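Local coordinates for protein 3-dehydroquinate dehydratase (Clostridium difficile, PDB 4H3D) that catalyses the cis-dehydration of 3-dehydroquinate to 3-dehydroshikimate through an imine intermediate, the third step of the chorismate pathway to the aromatic amino acids, at residues T84-V89 against S145-N150; S160-M165 against P173-M178. All blocks are in the same frame, centred on the assembly; numbering follows the deposited sequence.

Interaction 1: T84-V89 against S145-N150. With SHL (5-hydroxy-6-methyl-4-oxo-4H-pyran-2-carboxylic acid), chain I; ACT (acetate ion), chain J.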
loop_
_atom_site.group_PDB
_atom_site.type_symbol
_atom_site.label_atom_id
_atom_site.label_comp_id
_atom_site.label_asym_id
_atom_site.label_seq_id
_atom_site.Cartn_x
_atom_site.Cartn_y
_atom_site.Cartn_z
ATOM N N THR B 84 15.200 17.245 14.811
ATOM C CA THR B 84 16.110 16.540 13.907
ATOM C C THR B 84 17.052 17.474 13.149
ATOM O O THR B 84 16.605 18.293 12.353
ATOM C CB THR B 84 15.331 15.726 12.802
ATOM O OG1 THR B 84 14.446 14.767 13.415
ATOM C CG2 THR B 84 16.331 14.969 11.864
ATOM N N PHE B 85 18.356 17.347 13.394
ATOM C CA PHE B 85 19.348 18.007 12.536
ATOM C C PHE B 85 19.866 16.891 11.634
ATOM O O PHE B 85 20.584 15.999 12.095
ATOM C CB PHE B 85 20.529 18.637 13.296
ATOM C CG PHE B 85 21.503 19.370 12.374
ATOM C CD1 PHE B 85 22.419 18.675 11.610
ATOM C CD2 PHE B 85 21.442 20.742 12.240
ATOM C CE1 PHE B 85 23.271 19.351 10.735
ATOM C CE2 PHE B 85 22.286 21.407 11.386
ATOM C CZ PHE B 85 23.195 20.714 10.637
ATOM N N ARG B 86 19.431 16.903 10.370
ATOM C CA ARG B 86 19.838 15.914 9.376
ATOM C C ARG B 86 21.144 16.383 8.754
ATOM O O ARG B 86 21.212 17.472 8.197
ATOM C CB ARG B 86 18.733 15.782 8.309
ATOM C CG ARG B 86 18.983 14.727 7.252
ATOM C CD ARG B 86 19.144 13.294 7.827
ATOM N NE ARG B 86 17.917 12.771 8.431
ATOM C CZ ARG B 86 17.777 12.384 9.700
ATOM N NH1 ARG B 86 18.809 12.414 10.546
ATOM N NH2 ARG B 86 16.604 11.914 10.111
ATOM N N SER B 87 22.197 15.583 8.879
ATOM C CA SER B 87 23.496 15.990 8.364
ATOM C C SER B 87 23.561 15.874 6.837
ATOM O O SER B 87 22.784 15.137 6.203
ATOM C CB SER B 87 24.628 15.173 9.020
ATOM O OG SER B 87 24.739 13.898 8.417
ATOM N N VAL B 88 24.488 16.621 6.259
ATOM C CA VAL B 88 24.687 16.655 4.815
ATOM C C VAL B 88 24.898 15.272 4.227
ATOM O O VAL B 88 24.340 14.952 3.182
ATOM C CB VAL B 88 25.876 17.571 4.441
ATOM C CG1 VAL B 88 26.248 17.417 2.958
ATOM C CG2 VAL B 88 25.552 19.035 4.784
ATOM N N VAL B 89 25.662 14.429 4.914
ATOM C CA VAL B 89 25.958 13.104 4.380
ATOM C C VAL B 89 24.707 12.238 4.285
ATOM O O VAL B 89 24.674 11.295 3.512
ATOM C CB VAL B 89 27.050 12.366 5.198
ATOM C CG1 VAL B 89 28.264 13.253 5.357
ATOM C CG2 VAL B 89 26.523 11.931 6.547
ATOM N N SER B 145 18.922 7.033 13.601
ATOM C CA SER B 145 18.596 6.829 12.203
ATOM C C SER B 145 19.784 6.515 11.316
ATOM O O SER B 145 20.933 6.832 11.638
ATOM C CB SER B 145 17.889 8.079 11.653
ATOM O OG SER B 145 18.762 9.199 11.636
ATOM N N ASN B 146 19.481 5.890 10.187
ATOM C CA ASN B 146 20.469 5.583 9.149
ATOM C C ASN B 146 19.784 5.653 7.791
ATOM O O ASN B 146 18.617 5.244 7.640
ATOM C CB ASN B 146 21.084 4.212 9.384
ATOM C CG ASN B 146 22.129 3.833 8.338
ATOM O OD1 ASN B 146 21.976 2.824 7.649
ATOM N ND2 ASN B 146 23.166 4.643 8.200
ATOM N N HIS B 147 20.503 6.169 6.803
ATOM C CA HIS B 147 19.978 6.321 5.449
ATOM C C HIS B 147 20.926 5.796 4.384
ATOM O O HIS B 147 22.153 5.847 4.542
ATOM C CB HIS B 147 19.765 7.794 5.155
ATOM C CG HIS B 147 18.919 8.486 6.166
ATOM N ND1 HIS B 147 19.407 8.884 7.390
ATOM C CD2 HIS B 147 17.620 8.866 6.134
ATOM C CE1 HIS B 147 18.438 9.463 8.078
ATOM N NE2 HIS B 147 17.345 9.467 7.335
ATOM N N ASP B 148 20.353 5.254 3.318
ATOM C CA ASP B 148 21.124 4.904 2.164
ATOM C C ASP B 148 20.325 5.443 1.003
ATOM O O ASP B 148 19.183 5.001 0.754
ATOM C CB ASP B 148 21.367 3.407 2.055
ATOM C CG ASP B 148 22.401 3.060 0.986
ATOM O OD1 ASP B 148 22.440 3.729 -0.083
ATOM O OD2 ASP B 148 23.181 2.111 1.222
ATOM N N PHE B 149 20.890 6.433 0.320
ATOM C CA PHE B 149 20.214 7.050 -0.830
ATOM C C PHE B 149 20.505 6.411 -2.181
ATOM O O PHE B 149 19.964 6.846 -3.188
ATOM C CB PHE B 149 20.533 8.540 -0.890
ATOM C CG PHE B 149 19.869 9.302 0.160
ATOM C CD1 PHE B 149 20.464 9.456 1.392
ATOM C CD2 PHE B 149 18.606 9.839 -0.058
ATOM C CE1 PHE B 149 19.817 10.160 2.400
ATOM C CE2 PHE B 149 17.950 10.532 0.941
ATOM C CZ PHE B 149 18.553 10.692 2.172
ATOM N N ASN B 150 21.327 5.371 -2.199
ATOM C CA ASN B 150 21.722 4.735 -3.470
ATOM C C ASN B 150 21.312 3.278 -3.637
ATOM O O ASN B 150 21.245 2.782 -4.750
ATOM C CB ASN B 150 23.233 4.819 -3.609
ATOM C CG ASN B 150 23.738 6.244 -3.554
ATOM O OD1 ASN B 150 24.606 6.568 -2.750
ATOM N ND2 ASN B 150 23.166 7.110 -4.382
HETATM O OAD SHL I . 9.727 10.822 4.546
HETATM C CAH SHL I . 10.875 10.724 4.044
HETATM O OAA SHL I . 11.043 10.766 2.798
HETATM C CAK SHL I . 12.008 10.564 4.934
HETATM O OAG SHL I . 11.758 10.515 6.347
HETATM C CAF SHL I . 12.852 10.558 7.234
HETATM C CAL SHL I . 12.606 10.649 8.564
HETATM C CAJ SHL I . 14.089 10.609 6.693
HETATM O OAC SHL I . 15.148 10.677 7.495
HETATM C CAI SHL I . 14.279 10.585 5.340
HETATM C CAE SHL I . 13.260 10.557 4.472
HETATM O OAB SHL I . 15.508 10.596 4.846
HETATM C C ACT J . 24.456 7.619 0.127
HETATM O O ACT J . 23.458 7.413 0.878
HETATM O OXT ACT J . 25.006 6.598 -0.343
HETATM C CH3 ACT J . 24.959 8.993 -0.207
#
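OAC of the bound ligand SHL is gripped from both segments: H147 NE2 lies 2.5 Å from it in a short hydrogen bond whose donor could be either atom, and R86 NH2 donates to it over 3.2 Å, less straight at 141°. The ligand oxygen sits at the edge of the imidazole, near its plane. R86 and H147 also touch directly. H147 CE1 lies over the centre of one guanidinium face, 3.4 Å from R86 CZ, with the two planes turned 50° apart. T84 CG2 packs on the opposite face, toward the rim, so the guanidinium is sandwiched. Bends at chi2 and chi3 bring the R86 guanidinium against H147. D118 and E120 form salt bridges with R86 NH2 and NH1, fixing the rotation of the group, and D118 also bonds S145 OG, which lies 3.4 Å from R86 NH1. From the far side of the imidazole, E90 holds H147 ND1. Farther along, D148 OD1 accepts from N150 N at 2.9 Å, closing an Asx turn. Substrate-binding R86 and proton-transferring H147 thus meet beside the ligand, at its OAC, in the active site of a type I dehydroquinase TIM barrel.

Interaction 2: S160-M165 against P173-M178. With SHL (5-hydroxy-6-methyl-4-oxo-4H-pyran-2-carboxylic acid), chain I.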
loop_
_atom_site.group_PDB
_atom_site.type_symbol
_atom_site.label_atom_id
_atom_site.label_comp_id
_atom_site.label_asym_id
_atom_site.label_seq_id
_atom_site.Cartn_x
_atom_site.Cartn_y
_atom_site.Cartn_z
ATOM N N SER B 160 20.699 -6.066 10.874
ATOM C CA SER B 160 21.901 -5.855 11.689
ATOM C C SER B 160 22.013 -4.397 12.157
ATOM O O SER B 160 22.403 -4.132 13.299
ATOM C CB SER B 160 23.208 -6.331 10.968
ATOM O OG SER B 160 23.605 -5.462 9.902
ATOM N N ARG B 161 21.653 -3.458 11.291
ATOM C CA ARG B 161 21.699 -2.051 11.663
ATOM C C ARG B 161 20.623 -1.719 12.691
ATOM O O ARG B 161 20.885 -1.029 13.657
ATOM C CB ARG B 161 21.570 -1.159 10.443
ATOM C CG ARG B 161 22.743 -1.305 9.529
ATOM C CD ARG B 161 22.753 -0.281 8.451
ATOM N NE ARG B 161 23.694 -0.669 7.426
ATOM C CZ ARG B 161 23.823 -0.078 6.251
ATOM N NH1 ARG B 161 23.086 0.975 5.942
ATOM N NH2 ARG B 161 24.710 -0.538 5.387
ATOM N N LEU B 162 19.418 -2.231 12.480
ATOM C CA LEU B 162 18.320 -1.988 13.430
ATOM C C LEU B 162 18.660 -2.592 14.806
ATOM O O LEU B 162 18.383 -1.978 15.844
ATOM C CB LEU B 162 16.999 -2.544 12.886
ATOM C CG LEU B 162 16.447 -1.849 11.632
ATOM C CD1 LEU B 162 15.278 -2.651 11.019
ATOM C CD2 LEU B 162 16.042 -0.400 11.949
ATOM N N CYS B 163 19.258 -3.791 14.816
ATOM C CA CYS B 163 19.704 -4.407 16.075
ATOM C C CYS B 163 20.788 -3.547 16.752
ATOM O O CYS B 163 20.780 -3.374 17.976
ATOM C CB CYS B 163 20.228 -5.824 15.850
ATOM S SG CYS B 163 18.950 -7.000 15.459
ATOM N N ARG B 164 21.705 -2.997 15.965
ATOM C CA ARG B 164 22.755 -2.152 16.537
ATOM C C ARG B 164 22.138 -0.895 17.199
ATOM O O ARG B 164 22.586 -0.445 18.292
ATOM C CB ARG B 164 23.794 -1.768 15.478
ATOM C CG ARG B 164 24.986 -0.959 16.015
ATOM C CD ARG B 164 25.724 -1.683 17.147
ATOM N NE ARG B 164 26.722 -0.827 17.775
ATOM C CZ ARG B 164 27.192 -0.990 19.011
ATOM N NH1 ARG B 164 28.095 -0.143 19.488
ATOM N NH2 ARG B 164 26.745 -1.976 19.788
ATOM N N MET B 165 21.101 -0.354 16.560
ATOM C CA MET B 165 20.395 0.811 17.089
ATOM C C MET B 165 19.743 0.474 18.428
ATOM O O MET B 165 19.753 1.293 19.346
ATOM C CB MET B 165 19.369 1.307 16.092
ATOM C CG MET B 165 19.986 1.919 14.838
ATOM S SD MET B 165 18.727 2.076 13.601
ATOM C CE MET B 165 19.571 2.928 12.292
ATOM N N PRO B 173 14.564 2.724 16.578
ATOM C CA PRO B 173 15.448 2.562 15.433
ATOM C C PRO B 173 14.746 2.985 14.152
ATOM O O PRO B 173 13.565 2.662 13.959
ATOM C CB PRO B 173 15.700 1.064 15.394
ATOM C CG PRO B 173 15.494 0.591 16.760
ATOM C CD PRO B 173 14.426 1.483 17.347
ATOM N N LYS B 174 15.460 3.691 13.273
ATOM C CA LYS B 174 14.882 4.148 12.027
ATOM C C LYS B 174 15.827 3.913 10.874
ATOM O O LYS B 174 17.015 4.249 10.961
ATOM C CB LYS B 174 14.583 5.648 12.086
ATOM C CG LYS B 174 14.092 6.244 10.735
ATOM C CD LYS B 174 13.881 7.722 10.822
ATOM C CE LYS B 174 13.409 8.278 9.482
ATOM N NZ LYS B 174 13.245 9.765 9.513
ATOM N N ILE B 175 15.307 3.351 9.792
ATOM C CA ILE B 175 16.102 3.161 8.596
ATOM C C ILE B 175 15.326 3.522 7.359
ATOM O O ILE B 175 14.139 3.210 7.227
ATOM C CB ILE B 175 16.753 1.735 8.487
ATOM C CG1 ILE B 175 17.889 1.765 7.460
ATOM C CG2 ILE B 175 15.734 0.656 8.145
ATOM C CD1 ILE B 175 18.769 0.538 7.476
ATOM N N ALA B 176 15.989 4.261 6.484
ATOM C CA ALA B 176 15.414 4.683 5.204
ATOM C C ALA B 176 16.395 4.271 4.096
ATOM O O ALA B 176 17.582 4.618 4.148
ATOM C CB ALA B 176 15.183 6.195 5.186
ATOM N N VAL B 177 15.897 3.544 3.102
ATOM C CA VAL B 177 16.736 3.019 2.023
ATOM C C VAL B 177 16.140 3.341 0.655
ATOM O O VAL B 177 14.952 3.653 0.541
ATOM C CB VAL B 177 16.938 1.497 2.171
ATOM C CG1 VAL B 177 17.651 1.195 3.507
ATOM C CG2 VAL B 177 15.598 0.743 2.086
ATOM N N MET B 178 16.971 3.267 -0.379
ATOM C CA MET B 178 16.544 3.614 -1.727
ATOM C C MET B 178 16.421 2.349 -2.586
ATOM O O MET B 178 17.408 1.631 -2.778
ATOM C CB MET B 178 17.557 4.571 -2.368
ATOM C CG MET B 178 17.160 5.081 -3.773
ATOM S SD MET B 178 15.670 6.130 -3.706
ATOM C CE MET B 178 16.261 7.567 -2.814
HETATM O OAD SHL I . 9.727 10.822 4.546
HETATM C CAH SHL I . 10.875 10.724 4.044
HETATM O OAA SHL I . 11.043 10.766 2.798
HETATM C CAK SHL I . 12.008 10.564 4.934
HETATM O OAG SHL I . 11.758 10.515 6.347
HETATM C CAF SHL I . 12.852 10.558 7.234
HETATM C CAL SHL I . 12.606 10.649 8.564
HETATM C CAJ SHL I . 14.089 10.609 6.693
HETATM O OAC SHL I . 15.148 10.677 7.495
HETATM C CAI SHL I . 14.279 10.585 5.340
HETATM C CAE SHL I . 13.260 10.557 4.472
HETATM O OAB SHL I . 15.508 10.596 4.846
#
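M165 and L162 of the helix meet P173 and I175 of the strand in a buried apolar layer. The thioether of M165 runs alongside the proline in the opposite direction, its SD 3.7 Å from P173 CB, while the terminal methyl carries on past the ring until CE lies 3.2 Å from K174 O. An extended chain beyond CG (chi2 166°, chi3 175°) gives the methionine this reach. L162 works through one branch: CD2 rests 3.8 Å from P173 CB and 4.0 Å from I175 CG2, bridging two residues that face the helix on the same side of the strand. At the edge of the layer the aliphatic part of R161 crosses I175 at about a right angle, CD to CD1 4.2 Å, and its guanidinium goes on to bond N146. Between P173 and I175, K174 points the other way, fully extended into the barrel, where its NZ is covalently joined to SHL CAL at 1.4 Å. The helix segment runs nearly antiparallel to the strand (151°), with the axes 7.9 Å apart. This is the return half of a beta-alpha-beta unit: helix 155-167 follows strand 141-148, packs outside strand 172-177, and has M195 of helix 182-199 against L162.

Interactions 1 and 2, with centres 12 Å apart, are joined through neighbouring parallel strands of the barrel, 145-150 lying on one and 173-178 on the next: D148 N lies 3.0 Å from A176 O in a probable backbone hydrogen bond between them. Their side chains also meet on the helix-facing side, where N146 OD1 and R161 NH1 are 2.8 Å apart and N146 CB lies 3.5 Å from M165 CE. On the inner side both contacts end at SHL, 145-150 supplying the proton donor/acceptor and 173-178 the Schiff-base lysine. The side chain of K174 is about 5 Å from that of H147 and about 4 Å from that of R86, nearest atoms in both cases. R217 and Q240 bind the ligand as well.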